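Local atomic coordinates of alpha-L-arabinosidase (PDB entry 6D25), a protein that acts as a GH51 alpha-L-arabinofuranosidase, probably removing arabinofuranosyl side groups from arabinoxylans, including those on internally di-substituted units. Residues G50-H55 with N93-G98; D323-W328 with A369-M374; G33-D38 with V458-L463. All coordinates share one frame; numbering follows the deposited sequence.

Contact 1: residues G50-H55 with N93-G98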
ATOM      1  N   GLY A  50      23.238  15.856 -15.742  1.00 14.67           N
ATOM      2  CA  GLY A  50      21.867  16.169 -15.362  1.00 14.29           C
ATOM      3  C   GLY A  50      21.784  17.171 -14.226  1.00 14.01           C
ATOM      4  O   GLY A  50      22.728  17.332 -13.382  1.00 14.23           O
ATOM      5  N   GLN A  51      20.651  17.891 -14.233  1.00 14.20           N
ATOM      6  CA  GLN A  51      20.307  18.855 -13.211  1.00 14.51           C
ATOM      7  C   GLN A  51      19.078  18.328 -12.449  1.00 14.72           C
ATOM      8  O   GLN A  51      18.433  17.354 -12.839  1.00 14.38           O
ATOM      9  CB  GLN A  51      20.030  20.219 -13.836  1.00 14.45           C
ATOM     10  CG  GLN A  51      21.183  20.795 -14.667  1.00 14.93           C
ATOM     11  CD  GLN A  51      22.314  21.356 -13.830  1.00 15.13           C
ATOM     12  OE1 GLN A  51      22.172  21.627 -12.636  1.00 15.03           O
ATOM     13  NE2 GLN A  51      23.468  21.533 -14.460  1.00 15.73           N
ATOM     14  N   PHE A  52      18.790  18.991 -11.338  1.00 15.10           N
ATOM     15  CA  PHE A  52      17.799  18.548 -10.387  1.00 14.98           C
ATOM     16  C   PHE A  52      17.156  19.774  -9.758  1.00 15.25           C
ATOM     17  O   PHE A  52      17.822  20.528  -9.057  1.00 14.84           O
ATOM     18  CB  PHE A  52      18.500  17.634  -9.371  1.00 15.52           C
ATOM     19  CG  PHE A  52      17.712  17.216  -8.166  1.00 15.83           C
ATOM     20  CD1 PHE A  52      16.321  17.107  -8.209  1.00 16.57           C
ATOM     21  CD2 PHE A  52      18.374  16.915  -6.986  1.00 16.12           C
ATOM     22  CE1 PHE A  52      15.620  16.749  -7.068  1.00 16.15           C
ATOM     23  CE2 PHE A  52      17.655  16.564  -5.844  1.00 16.56           C
ATOM     24  CZ  PHE A  52      16.289  16.477  -5.895  1.00 16.31           C
ATOM     25  N   ALA A  53      15.854  19.965 -10.020  1.00 15.67           N
ATOM     26  CA  ALA A  53      15.135  21.132  -9.562  1.00 16.29           C
ATOM     27  C   ALA A  53      13.943  20.720  -8.691  1.00 16.34           C
ATOM     28  O   ALA A  53      12.804  20.578  -9.208  1.00 16.89           O
ATOM     29  CB  ALA A  53      14.699  21.945 -10.743  1.00 16.40           C
ATOM     30  N   GLU A  54      14.174  20.561  -7.386  1.00 15.59           N
ATOM     31  CA  GLU A  54      13.125  20.258  -6.443  1.00 15.49           C
ATOM     32  C   GLU A  54      12.345  21.529  -6.141  1.00 15.39           C
ATOM     33  O   GLU A  54      12.904  22.634  -6.168  1.00 15.97           O
ATOM     34  CB  GLU A  54      13.716  19.689  -5.145  1.00 15.98           C
ATOM     35  CG  GLU A  54      12.704  19.237  -4.099  1.00 16.61           C
ATOM     36  CD  GLU A  54      13.275  18.374  -2.984  1.00 16.99           C
ATOM     37  OE1 GLU A  54      14.525  18.228  -2.934  1.00 17.60           O
ATOM     38  OE2 GLU A  54      12.489  17.846  -2.149  1.00 17.28           O
ATOM     39  N   HIS A  55      11.075  21.344  -5.734  1.00 15.31           N
ATOM     40  CA  HIS A  55      10.318  22.448  -5.147  1.00 15.69           C
ATOM     41  C   HIS A  55      10.848  22.684  -3.742  1.00 15.86           C
ATOM     42  O   HIS A  55      10.422  22.000  -2.801  1.00 15.89           O
ATOM     43  CB  HIS A  55       8.824  22.159  -5.149  1.00 15.61           C
ATOM     44  CG  HIS A  55       8.206  22.340  -6.484  1.00 15.72           C
ATOM     45  ND1 HIS A  55       7.172  23.190  -6.667  1.00 16.12           N
ATOM     46  CD2 HIS A  55       8.547  21.874  -7.705  1.00 16.43           C
ATOM     47  CE1 HIS A  55       6.863  23.213  -7.962  1.00 16.53           C
ATOM     48  NE2 HIS A  55       7.695  22.421  -8.620  1.00 16.19           N
ATOM     49  N   ASN A  93      19.180  16.804 -19.064  1.00 15.71           N
ATOM     50  CA  ASN A  93      17.885  16.452 -18.421  1.00 15.12           C
ATOM     51  C   ASN A  93      17.778  17.231 -17.116  1.00 14.82           C
ATOM     52  O   ASN A  93      18.812  17.653 -16.553  1.00 14.27           O
ATOM     53  CB  ASN A  93      17.722  14.949 -18.210  1.00 14.95           C
ATOM     54  CG  ASN A  93      18.443  14.416 -16.997  1.00 15.82           C
ATOM     55  OD1 ASN A  93      17.994  14.621 -15.849  1.00 15.77           O
ATOM     56  ND2 ASN A  93      19.513  13.667 -17.224  1.00 14.97           N
ATOM     57  N   ILE A  94      16.539  17.432 -16.683  1.00 14.83           N
ATOM     58  CA  ILE A  94      16.246  17.969 -15.363  1.00 15.36           C
ATOM     59  C   ILE A  94      15.290  17.011 -14.655  1.00 15.23           C
ATOM     60  O   ILE A  94      14.213  16.689 -15.208  1.00 14.91           O
ATOM     61  CB  ILE A  94      15.610  19.368 -15.432  1.00 15.64           C
ATOM     62  CG1 ILE A  94      16.484  20.365 -16.192  1.00 15.88           C
ATOM     63  CG2 ILE A  94      15.294  19.854 -14.009  1.00 15.49           C
ATOM     64  CD1 ILE A  94      15.803  21.711 -16.442  1.00 16.31           C
ATOM     65  N   ARG A  95      15.659  16.623 -13.443  1.00 15.34           N
ATOM     66  CA  ARG A  95      14.783  15.835 -12.562  1.00 16.10           C
ATOM     67  C   ARG A  95      13.893  16.778 -11.752  1.00 15.09           C
ATOM     68  O   ARG A  95      14.385  17.753 -11.174  1.00 15.61           O
ATOM     69  CB  ARG A  95      15.588  14.943 -11.612  1.00 18.66           C
ATOM     70  CG  ARG A  95      14.650  14.108 -10.751  1.00 21.24           C
ATOM     71  CD  ARG A  95      15.103  12.901  -9.934  1.00 26.20           C
ATOM     72  NE  ARG A  95      16.036  13.218  -8.939  1.00 28.60           N
ATOM     73  CZ  ARG A  95      16.090  12.742  -7.687  1.00 33.32           C
ATOM     74  NH1 ARG A  95      15.147  11.974  -7.114  1.00 36.36           N
ATOM     75  NH2 ARG A  95      17.141  13.116  -6.991  1.00 28.25           N
ATOM     76  N   TRP A  96      12.599  16.500 -11.737  1.00 14.05           N
ATOM     77  CA  TRP A  96      11.592  17.323 -11.101  1.00 13.74           C
ATOM     78  C   TRP A  96      10.399  16.444 -10.728  1.00 13.51           C
ATOM     79  O   TRP A  96      10.114  15.512 -11.479  1.00 12.81           O
ATOM     80  CB  TRP A  96      11.199  18.457 -12.066  1.00 14.47           C
ATOM     81  CG  TRP A  96       9.999  19.260 -11.690  1.00 14.54           C
ATOM     82  CD1 TRP A  96       9.999  20.435 -10.993  1.00 15.45           C
ATOM     83  CD2 TRP A  96       8.627  19.005 -12.025  1.00 15.09           C
ATOM     84  NE1 TRP A  96       8.721  20.909 -10.867  1.00 15.32           N
ATOM     85  CE2 TRP A  96       7.864  20.057 -11.476  1.00 14.66           C
ATOM     86  CE3 TRP A  96       7.960  17.990 -12.711  1.00 14.95           C
ATOM     87  CZ2 TRP A  96       6.480  20.109 -11.578  1.00 15.51           C
ATOM     88  CZ3 TRP A  96       6.585  18.052 -12.846  1.00 15.16           C
ATOM     89  CH2 TRP A  96       5.852  19.081 -12.257  1.00 15.23           C
ATOM     90  N   PRO A  97       9.672  16.696  -9.631  1.00 13.98           N
ATOM     91  CA  PRO A  97       9.815  17.828  -8.705  1.00 14.18           C
ATOM     92  C   PRO A  97      10.519  17.509  -7.376  1.00 14.81           C
ATOM     93  O   PRO A  97      10.459  18.297  -6.420  1.00 14.95           O
ATOM     94  CB  PRO A  97       8.353  18.192  -8.433  1.00 14.43           C
ATOM     95  CG  PRO A  97       7.669  16.845  -8.393  1.00 14.31           C
ATOM     96  CD  PRO A  97       8.371  16.071  -9.479  1.00 14.25           C
ATOM     97  N   GLY A  98      11.236  16.399  -7.298  1.00 15.14           N
ATOM     98  CA  GLY A  98      12.018  16.075  -6.128  1.00 14.94           C
ATOM     99  C   GLY A  98      12.795  14.793  -6.345  1.00 15.23           C
ATOM    100  O   GLY A  98      12.800  14.305  -7.461  1.00 15.92           O
TER
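Gln51 and Phe52 run parallel to Ile94 and Arg95 as the first two strands of the (beta/alpha)8 barrel of this GH51 enzyme. The backbone bonds alternate: Gln51 N gives to Asn93 O (3.0 Å), Arg95 N to Gln51 O, and Ala53 N to Arg95 O (2.9 Å). Past the strands, His55 N reaches Pro97 O (3.2 Å), just after the cis peptide that links Trp96 to Pro97.

Charge and ring meet in a cation-pi stack. The Arg95 guanidinium lies over one face of Phe52, its plane 26° from the ring, with NH2 3.6 Å from Phe52 CZ and offset toward the rim. Phe52 holds CG anti to its backbone N (chi1 171°), as Arg95 does, which sends ring and arginine the same way, side by side. The same NH2 makes a salt bridge to Glu324, which holds the guanidinium in place over the ring.

Apolar packing is slighter: Ala53 CB touches Ile94 CG2 at 3.9 Å, and Ile94 in turn packs on helix 136-146.

One side-chain bond crosses the gap. His55 ND1 is engaged by Glu130, while Trp96 NE1 donates to His55 NE2 (2.9 Å, 141° at the hydrogen), lying in the imidazole plane.

Contact 2: residues D323-W328 with A369-M374. With GOL (glycerol), chain G.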
ATOM      1  N   ASP A 323      21.586  10.167  -8.831  1.00 18.92           N
ATOM      2  CA  ASP A 323      20.709  11.322  -9.151  1.00 19.87           C
ATOM      3  C   ASP A 323      20.625  12.307  -7.984  1.00 17.79           C
ATOM      4  O   ASP A 323      19.857  13.254  -8.085  1.00 16.35           O
ATOM      5  CB  ASP A 323      19.374  10.901  -9.747  1.00 23.97           C
ATOM      6  CG  ASP A 323      18.610  10.028  -8.803  1.00 26.07           C
ATOM      7  OD1 ASP A 323      19.175   9.789  -7.723  1.00 26.12           O
ATOM      8  OD2 ASP A 323      17.479   9.636  -9.157  1.00 28.10           O
ATOM      9  N   GLU A 324      21.478  12.147  -6.967  1.00 16.40           N
ATOM     10  CA  GLU A 324      21.810  13.282  -6.069  1.00 16.44           C
ATOM     11  C   GLU A 324      23.283  13.174  -5.695  1.00 15.49           C
ATOM     12  O   GLU A 324      23.699  12.153  -5.169  1.00 15.30           O
ATOM     13  CB  GLU A 324      20.948  13.321  -4.792  1.00 17.75           C
ATOM     14  CG  GLU A 324      19.464  13.350  -5.084  1.00 21.09           C
ATOM     15  CD  GLU A 324      18.536  13.297  -3.878  1.00 23.49           C
ATOM     16  OE1 GLU A 324      19.056  13.471  -2.761  1.00 26.61           O
ATOM     17  OE2 GLU A 324      17.311  13.054  -4.086  1.00 28.75           O
ATOM     18  N   TRP A 325      24.035  14.229  -5.979  1.00 14.82           N
ATOM     19  CA  TRP A 325      25.393  14.400  -5.513  1.00 14.60           C
ATOM     20  C   TRP A 325      25.686  15.899  -5.370  1.00 14.42           C
ATOM     21  O   TRP A 325      24.917  16.716  -5.865  1.00 13.90           O
ATOM     22  CB  TRP A 325      26.390  13.712  -6.450  1.00 14.38           C
ATOM     23  CG  TRP A 325      26.483  14.331  -7.811  1.00 14.02           C
ATOM     24  CD1 TRP A 325      25.659  14.085  -8.871  1.00 13.95           C
ATOM     25  CD2 TRP A 325      27.457  15.283  -8.279  1.00 13.81           C
ATOM     26  NE1 TRP A 325      26.017  14.846  -9.950  1.00 13.70           N
ATOM     27  CE2 TRP A 325      27.139  15.564  -9.632  1.00 13.81           C
ATOM     28  CE3 TRP A 325      28.545  15.940  -7.698  1.00 14.03           C
ATOM     29  CZ2 TRP A 325      27.877  16.472 -10.397  1.00 13.74           C
ATOM     30  CZ3 TRP A 325      29.290  16.805  -8.466  1.00 14.22           C
ATOM     31  CH2 TRP A 325      28.963  17.076  -9.796  1.00 13.98           C
ATOM     32  N   GLY A 326      26.789  16.201  -4.727  1.00 14.61           N
ATOM     33  CA  GLY A 326      27.234  17.575  -4.493  1.00 14.98           C
ATOM     34  C   GLY A 326      27.421  17.898  -3.031  1.00 15.25           C
ATOM     35  O   GLY A 326      27.237  17.060  -2.167  1.00 15.23           O
ATOM     36  N   THR A 327      27.823  19.142  -2.767  1.00 16.02           N
ATOM     37  CA  THR A 327      28.147  19.573  -1.435  1.00 16.48           C
ATOM     38  C   THR A 327      26.887  20.008  -0.688  1.00 16.50           C
ATOM     39  O   THR A 327      25.975  20.565  -1.246  1.00 15.91           O
ATOM     40  CB  THR A 327      29.178  20.708  -1.461  1.00 17.00           C
ATOM     41  OG1 THR A 327      28.709  21.778  -2.292  1.00 16.71           O
ATOM     42  CG2 THR A 327      30.509  20.215  -1.960  1.00 16.62           C
ATOM     43  N   TRP A 328      26.926  19.785   0.619  1.00 16.44           N
ATOM     44  CA  TRP A 328      25.892  20.258   1.535  1.00 16.80           C
ATOM     45  C   TRP A 328      26.576  20.906   2.741  1.00 17.10           C
ATOM     46  O   TRP A 328      27.254  20.225   3.502  1.00 16.99           O
ATOM     47  CB  TRP A 328      24.986  19.092   1.944  1.00 17.00           C
ATOM     48  CG  TRP A 328      23.667  19.485   2.537  1.00 17.25           C
ATOM     49  CD1 TRP A 328      23.377  20.588   3.293  1.00 16.98           C
ATOM     50  CD2 TRP A 328      22.450  18.719   2.464  1.00 16.97           C
ATOM     51  NE1 TRP A 328      22.065  20.576   3.665  1.00 17.08           N
ATOM     52  CE2 TRP A 328      21.464  19.437   3.180  1.00 17.48           C
ATOM     53  CE3 TRP A 328      22.102  17.508   1.872  1.00 17.46           C
ATOM     54  CZ2 TRP A 328      20.157  18.978   3.323  1.00 17.08           C
ATOM     55  CZ3 TRP A 328      20.796  17.065   1.979  1.00 17.63           C
ATOM     56  CH2 TRP A 328      19.839  17.798   2.693  1.00 17.91           C
ATOM     57  N   ALA A 369      23.584  11.133 -14.042  1.00 13.75           N
ATOM     58  CA  ALA A 369      23.839  11.774 -12.759  1.00 13.66           C
ATOM     59  C   ALA A 369      23.147  13.127 -12.734  1.00 13.07           C
ATOM     60  O   ALA A 369      22.909  13.725 -13.775  1.00 13.93           O
ATOM     61  CB  ALA A 369      25.330  11.917 -12.479  1.00 13.83           C
ATOM     62  N   ASN A 370      22.768  13.551 -11.550  1.00 13.55           N
ATOM     63  CA  ASN A 370      22.077  14.822 -11.356  1.00 13.64           C
ATOM     64  C   ASN A 370      22.627  15.500 -10.097  1.00 14.10           C
ATOM     65  O   ASN A 370      22.498  14.984  -8.967  1.00 14.19           O
ATOM     66  CB  ASN A 370      20.564  14.686 -11.245  1.00 13.38           C
ATOM     67  CG  ASN A 370      19.921  13.980 -12.418  1.00 13.71           C
ATOM     68  OD1 ASN A 370      20.010  12.759 -12.509  1.00 13.85           O
ATOM     69  ND2 ASN A 370      19.284  14.732 -13.311  1.00 12.32           N
ATOM     70  N   ILE A 371      23.230  16.671 -10.275  1.00 14.13           N
ATOM     71  CA  ILE A 371      23.766  17.429  -9.153  1.00 14.25           C
ATOM     72  C   ILE A 371      22.611  18.091  -8.397  1.00 14.32           C
ATOM     73  O   ILE A 371      21.640  18.586  -9.020  1.00 15.08           O
ATOM     74  CB  ILE A 371      24.822  18.450  -9.633  1.00 14.35           C
ATOM     75  CG1 ILE A 371      25.663  18.946  -8.467  1.00 15.00           C
ATOM     76  CG2 ILE A 371      24.178  19.599 -10.393  1.00 14.62           C
ATOM     77  CD1 ILE A 371      26.811  19.861  -8.799  1.00 14.84           C
ATOM     78  N   ALA A 372      22.740  18.160  -7.082  1.00 14.08           N
ATOM     79  CA  ALA A 372      21.766  18.820  -6.228  1.00 14.07           C
ATOM     80  C   ALA A 372      22.222  20.242  -5.878  1.00 13.95           C
ATOM     81  O   ALA A 372      23.264  20.376  -5.224  1.00 13.70           O
ATOM     82  CB  ALA A 372      21.600  18.024  -4.956  1.00 13.97           C
ATOM     83  N   GLN A 373      21.506  21.300  -6.252  1.00 13.91           N
ATOM     84  CA  GLN A 373      20.341  21.359  -7.131  1.00 14.41           C
ATOM     85  C   GLN A 373      20.587  22.521  -8.101  1.00 14.80           C
ATOM     86  O   GLN A 373      21.686  23.082  -8.095  1.00 15.53           O
ATOM     87  CB  GLN A 373      19.063  21.560  -6.315  1.00 14.75           C
ATOM     88  CG  GLN A 373      18.651  20.321  -5.520  1.00 14.90           C
ATOM     89  CD  GLN A 373      17.272  20.387  -4.930  1.00 15.48           C
ATOM     90  OE1 GLN A 373      16.438  21.190  -5.393  1.00 16.67           O
ATOM     91  NE2 GLN A 373      17.027  19.540  -3.935  1.00 13.84           N
ATOM     92  N   MET A 374      19.618  22.895  -8.925  1.00 14.45           N
ATOM     93  CA  MET A 374      19.925  23.618 -10.136  1.00 14.75           C
ATOM     94  C   MET A 374      20.084  25.122  -9.856  1.00 15.26           C
ATOM     95  O   MET A 374      21.079  25.714 -10.312  1.00 14.83           O
ATOM     96  CB  MET A 374      18.845  23.378 -11.202  1.00 14.95           C
ATOM     97  CG  MET A 374      19.229  23.862 -12.581  1.00 15.97           C
ATOM     98  SD  MET A 374      18.006  23.385 -13.838  1.00 17.00           S
ATOM     99  CE  MET A 374      16.644  24.459 -13.400  1.00 17.41           C
TER
HETATM  100  C1  GOL G 601      16.154  15.642  -1.512  1.00 19.26           C
HETATM  101  O1  GOL G 601      14.899  16.312  -1.262  1.00 17.85           O
HETATM  102  C2  GOL G 601      17.269  16.173  -0.565  1.00 18.98           C
HETATM  103  O2  GOL G 601      18.335  15.202  -0.576  1.00 23.93           O
HETATM  104  C3  GOL G 601      17.777  17.546  -1.012  1.00 19.16           C
HETATM  105  O3  GOL G 601      18.416  17.576  -2.330  1.00 19.12           O
HETATM  106  O   HOH W   1      24.547  19.081  -3.110  1.00 15.89           O
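Trp325 and Ile371 carry this contact by a CH-pi interaction. Ile371 CG1 sits almost squarely over the six-membered ring of Trp325, 3.8 Å from its centroid and 9° off the normal, and Ile371 CD1 adds a touch on Trp325 CH2 at 3.7 Å. The indole lies against Ile371 with one face because its CG is tucked between the backbone N and the carbonyl carbon (chi1 67°); Ala369 CB meets its pyrrole end, 3.9 Å from Trp325 NE1, and Phe359 of helix 346-361 packs edge-to-face with the rings.

Backbone bonds are few, since the chain turns corners at Glu324 and Gly326. Ala372 N donates a nearly straight bond to Trp325 O (2.9 Å), whereas the bond from Trp325 N to Asn370 O is weak. Farther on, a water gives to both Thr327 O and Ala372 O, bridging the two segments where they diverge.

Polar ends gather round a glycerol, probably from the crystallisation liquor: its O2 donates to Glu324 OE1 (2.9 Å), and Gln373 NE2, beyond a cis peptide after Ala372, donates to its O3 (2.9 Å). Tyr268 also binds Glu324 OE1. Strands seven and eight thus open into a polar pocket at the C-terminal rim of the (beta/alpha)8 barrel, where clan GH-A glycosidases have their active site; the place of Glu324, near the C-terminal end of strand seven, is consistent with that of the nucleophile in the clan.

Contact 3: residues G33-D38 with V458-L463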
ATOM      1  N   GLY A  33      52.105  10.887 -16.430  1.00 28.94           N
ATOM      2  CA  GLY A  33      50.905  10.156 -16.822  1.00 28.71           C
ATOM      3  C   GLY A  33      50.989   9.641 -18.253  1.00 28.68           C
ATOM      4  O   GLY A  33      51.901   9.994 -19.003  1.00 27.77           O
ATOM      5  N   THR A  34      49.994   8.823 -18.592  1.00 28.24           N
ATOM      6  CA  THR A  34      49.877   8.240 -19.910  1.00 28.58           C
ATOM      7  C   THR A  34      48.425   8.360 -20.380  1.00 26.78           C
ATOM      8  O   THR A  34      47.505   7.997 -19.633  1.00 26.68           O
ATOM      9  CB  THR A  34      50.329   6.773 -19.897  1.00 30.47           C
ATOM     10  OG1 THR A  34      51.676   6.750 -19.434  1.00 32.61           O
ATOM     11  CG2 THR A  34      50.319   6.139 -21.268  1.00 31.46           C
ATOM     12  N   LEU A  35      48.251   8.868 -21.593  1.00 25.38           N
ATOM     13  CA  LEU A  35      46.937   9.013 -22.221  1.00 24.51           C
ATOM     14  C   LEU A  35      46.880   8.071 -23.426  1.00 24.66           C
ATOM     15  O   LEU A  35      47.740   8.148 -24.342  1.00 25.42           O
ATOM     16  CB  LEU A  35      46.749  10.456 -22.683  1.00 24.01           C
ATOM     17  CG  LEU A  35      45.458  10.730 -23.475  1.00 23.63           C
ATOM     18  CD1 LEU A  35      44.235  10.381 -22.661  1.00 23.09           C
ATOM     19  CD2 LEU A  35      45.408  12.160 -23.994  1.00 23.52           C
ATOM     20  N   ARG A  36      45.899   7.185 -23.423  1.00 24.41           N
ATOM     21  CA  ARG A  36      45.765   6.172 -24.479  1.00 24.96           C
ATOM     22  C   ARG A  36      44.627   6.577 -25.431  1.00 24.52           C
ATOM     23  O   ARG A  36      43.547   6.078 -25.348  1.00 23.93           O
ATOM     24  CB  ARG A  36      45.533   4.790 -23.859  1.00 25.24           C
ATOM     25  CG  ARG A  36      46.635   4.306 -22.922  1.00 26.60           C
ATOM     26  CD  ARG A  36      48.016   4.313 -23.535  1.00 27.95           C
ATOM     27  NE  ARG A  36      48.108   3.497 -24.704  1.00 30.08           N
ATOM     28  CZ  ARG A  36      48.613   2.274 -24.745  1.00 31.63           C
ATOM     29  NH1 ARG A  36      48.942   1.659 -23.602  1.00 29.98           N
ATOM     30  NH2 ARG A  36      48.747   1.667 -25.923  1.00 30.98           N
ATOM     31  N   VAL A  37      44.936   7.450 -26.376  1.00 25.45           N
ATOM     32  CA  VAL A  37      43.982   7.827 -27.418  1.00 25.79           C
ATOM     33  C   VAL A  37      43.702   6.597 -28.302  1.00 26.32           C
ATOM     34  O   VAL A  37      42.646   6.479 -28.841  1.00 25.60           O
ATOM     35  CB  VAL A  37      44.481   9.020 -28.251  1.00 26.73           C
ATOM     36  CG1 VAL A  37      43.497   9.409 -29.353  1.00 26.77           C
ATOM     37  CG2 VAL A  37      44.814  10.213 -27.366  1.00 27.12           C
ATOM     38  N   ASP A  38      44.661   5.674 -28.364  1.00 26.57           N
ATOM     39  CA  ASP A  38      44.559   4.441 -29.126  1.00 27.57           C
ATOM     40  C   ASP A  38      43.716   3.383 -28.407  1.00 26.88           C
ATOM     41  O   ASP A  38      43.537   2.309 -28.956  1.00 26.95           O
ATOM     42  CB  ASP A  38      45.959   3.865 -29.403  1.00 29.75           C
ATOM     43  CG  ASP A  38      46.831   3.640 -28.161  1.00 30.35           C
ATOM     44  OD1 ASP A  38      46.574   4.223 -27.092  1.00 29.36           O
ATOM     45  OD2 ASP A  38      47.811   2.922 -28.286  1.00 32.40           O
ATOM     46  N   VAL A 458      52.432  14.304 -19.531  1.00 29.48           N
ATOM     47  CA  VAL A 458      51.563  13.240 -20.047  1.00 29.75           C
ATOM     48  C   VAL A 458      52.116  12.757 -21.393  1.00 29.82           C
ATOM     49  O   VAL A 458      52.180  13.513 -22.376  1.00 29.47           O
ATOM     50  CB  VAL A 458      50.124  13.734 -20.226  1.00 29.34           C
ATOM     51  CG1 VAL A 458      49.232  12.620 -20.730  1.00 28.37           C
ATOM     52  CG2 VAL A 458      49.576  14.360 -18.956  1.00 29.49           C
ATOM     53  N   GLN A 459      52.472  11.483 -21.400  1.00 31.29           N
ATOM     54  CA  GLN A 459      52.849  10.748 -22.606  1.00 33.08           C
ATOM     55  C   GLN A 459      51.549  10.381 -23.361  1.00 31.44           C
ATOM     56  O   GLN A 459      50.691   9.705 -22.808  1.00 29.00           O
ATOM     57  CB  GLN A 459      53.631   9.516 -22.153  1.00 35.86           C
ATOM     58  CG  GLN A 459      54.014   8.562 -23.269  1.00 41.02           C
ATOM     59  CD  GLN A 459      55.222   9.043 -24.036  1.00 45.42           C
ATOM     60  OE1 GLN A 459      56.000   9.886 -23.570  1.00 47.69           O
ATOM     61  NE2 GLN A 459      55.365   8.488 -25.225  1.00 49.40           N
ATOM     62  N   VAL A 460      51.426  10.814 -24.608  1.00 31.00           N
ATOM     63  CA  VAL A 460      50.220  10.603 -25.395  1.00 29.87           C
ATOM     64  C   VAL A 460      50.505   9.505 -26.424  1.00 29.92           C
ATOM     65  O   VAL A 460      51.403   9.647 -27.224  1.00 31.15           O
ATOM     66  CB  VAL A 460      49.741  11.896 -26.079  1.00 29.36           C
ATOM     67  CG1 VAL A 460      48.505  11.649 -26.959  1.00 29.69           C
ATOM     68  CG2 VAL A 460      49.477  12.995 -25.068  1.00 28.79           C
ATOM     69  N   GLU A 461      49.722   8.433 -26.395  1.00 29.97           N
ATOM     70  CA  GLU A 461      49.793   7.361 -27.388  1.00 31.50           C
ATOM     71  C   GLU A 461      48.591   7.463 -28.338  1.00 30.97           C
ATOM     72  O   GLU A 461      47.468   7.704 -27.875  1.00 27.89           O
ATOM     73  CB  GLU A 461      49.784   6.004 -26.693  1.00 33.00           C
ATOM     74  CG  GLU A 461      50.984   5.773 -25.781  1.00 35.44           C
ATOM     75  CD  GLU A 461      52.353   5.791 -26.463  1.00 38.12           C
ATOM     76  OE1 GLU A 461      52.403   5.496 -27.681  1.00 40.97           O
ATOM     77  OE2 GLU A 461      53.348   6.149 -25.790  1.00 39.77           O
ATOM     78  N   GLY A 462      48.846   7.278 -29.636  1.00 31.17           N
ATOM     79  CA  GLY A 462      47.804   7.130 -30.624  1.00 32.22           C
ATOM     80  C   GLY A 462      47.297   8.448 -31.182  1.00 32.80           C
ATOM     81  O   GLY A 462      46.215   8.504 -31.761  1.00 31.81           O
ATOM     82  N   LEU A 463      48.066   9.520 -31.049  1.00 32.77           N
ATOM     83  CA  LEU A 463      47.666  10.817 -31.586  1.00 33.74           C
ATOM     84  C   LEU A 463      48.909  11.662 -31.832  1.00 36.36           C
ATOM     85  O   LEU A 463      49.574  12.034 -30.878  1.00 37.36           O
ATOM     86  CB  LEU A 463      46.767  11.550 -30.597  1.00 33.63           C
ATOM     87  CG  LEU A 463      46.341  12.953 -31.019  1.00 33.91           C
ATOM     88  CD1 LEU A 463      45.407  12.896 -32.216  1.00 35.23           C
ATOM     89  CD2 LEU A 463      45.680  13.681 -29.872  1.00 33.29           C
TER
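Gly33 to Arg36 pair in parallel with Val458 to Glu461, the strand axes 4.4 Å apart at closest approach and inclined by 20°. Bonds pass back and forth from Gln459 N to Gly33 O, from Leu35 N to Gln459 O and from Glu461 N to Leu35 O (2.9 Å). Where the strands end, Glu461 O faces two donors, Val37 N and Asp38 N, both in weak bonds. Gly462 then turns the chain away with a positive phi of 87°, its CA 3.9 Å from Asp38 CB.

The buried face is aliphatic. Leu35 CB rests on Val458 CG1 (3.8 Å), while Leu35 CD2 comes more loosely alongside Val460 CG2. At the strand ends Val37 points toward the partner segment, and its CG2 branch lies 4.0 Å from both Val460 CG1 and Leu463 CB, which approach it from the same side. Strand 441-447 covers Leu35, Val37 and Leu463 through Val441.

The other face is polar and more open to solvent. Arg36, bent at chi2 and chi3, curls round to grip Asp38 side-on: Arg36 NE donates to Asp38 OD1, and Arg36 NH2 to Asp38 OD2 in a salt bridge of 2.8 Å, each oxygen met on its syn side. Glu461 runs beside the arginine without a salt bridge to it; the touch is between Arg36 NE and Glu461 CB, 3.6 Å. The carboxylate turns instead along its own strand, where Gln459 NE2 gives to Glu461 OE2 at 3.1 Å, and OE1 reaches Lys503 in a salt bridge.

An N-terminal strand is thereby built into the beta-sheet domain formed largely by the C-terminal part of the chain, with one aliphatic and one polar face, consistent with the beta-sandwich that accompanies the barrel in GH51 arabinofuranosidases.

Overall arrangement
Contacts 1 and 2 belong to one eight-stranded parallel sheet, their centres 9 Å apart. They come in series along the chain, joining strands 51-52 and 93-96 first, and 319-325 and 366-371 last. Strands one and eight then meet, through a backbone bond between Gly50 and Ile371 and through Asn370 ND2, which probably bonds both Gln51 O and Asn93 OD1; the barrel is so closed. Contact 3 lies in the separate beta-sheet domain, with its centre 37 Å from that of contact 1 and 32 Å from that of contact 2. Its segments, 420 residues apart, bracket both, so the (beta/alpha)8 barrel is inserted between strands of the accompanying domain.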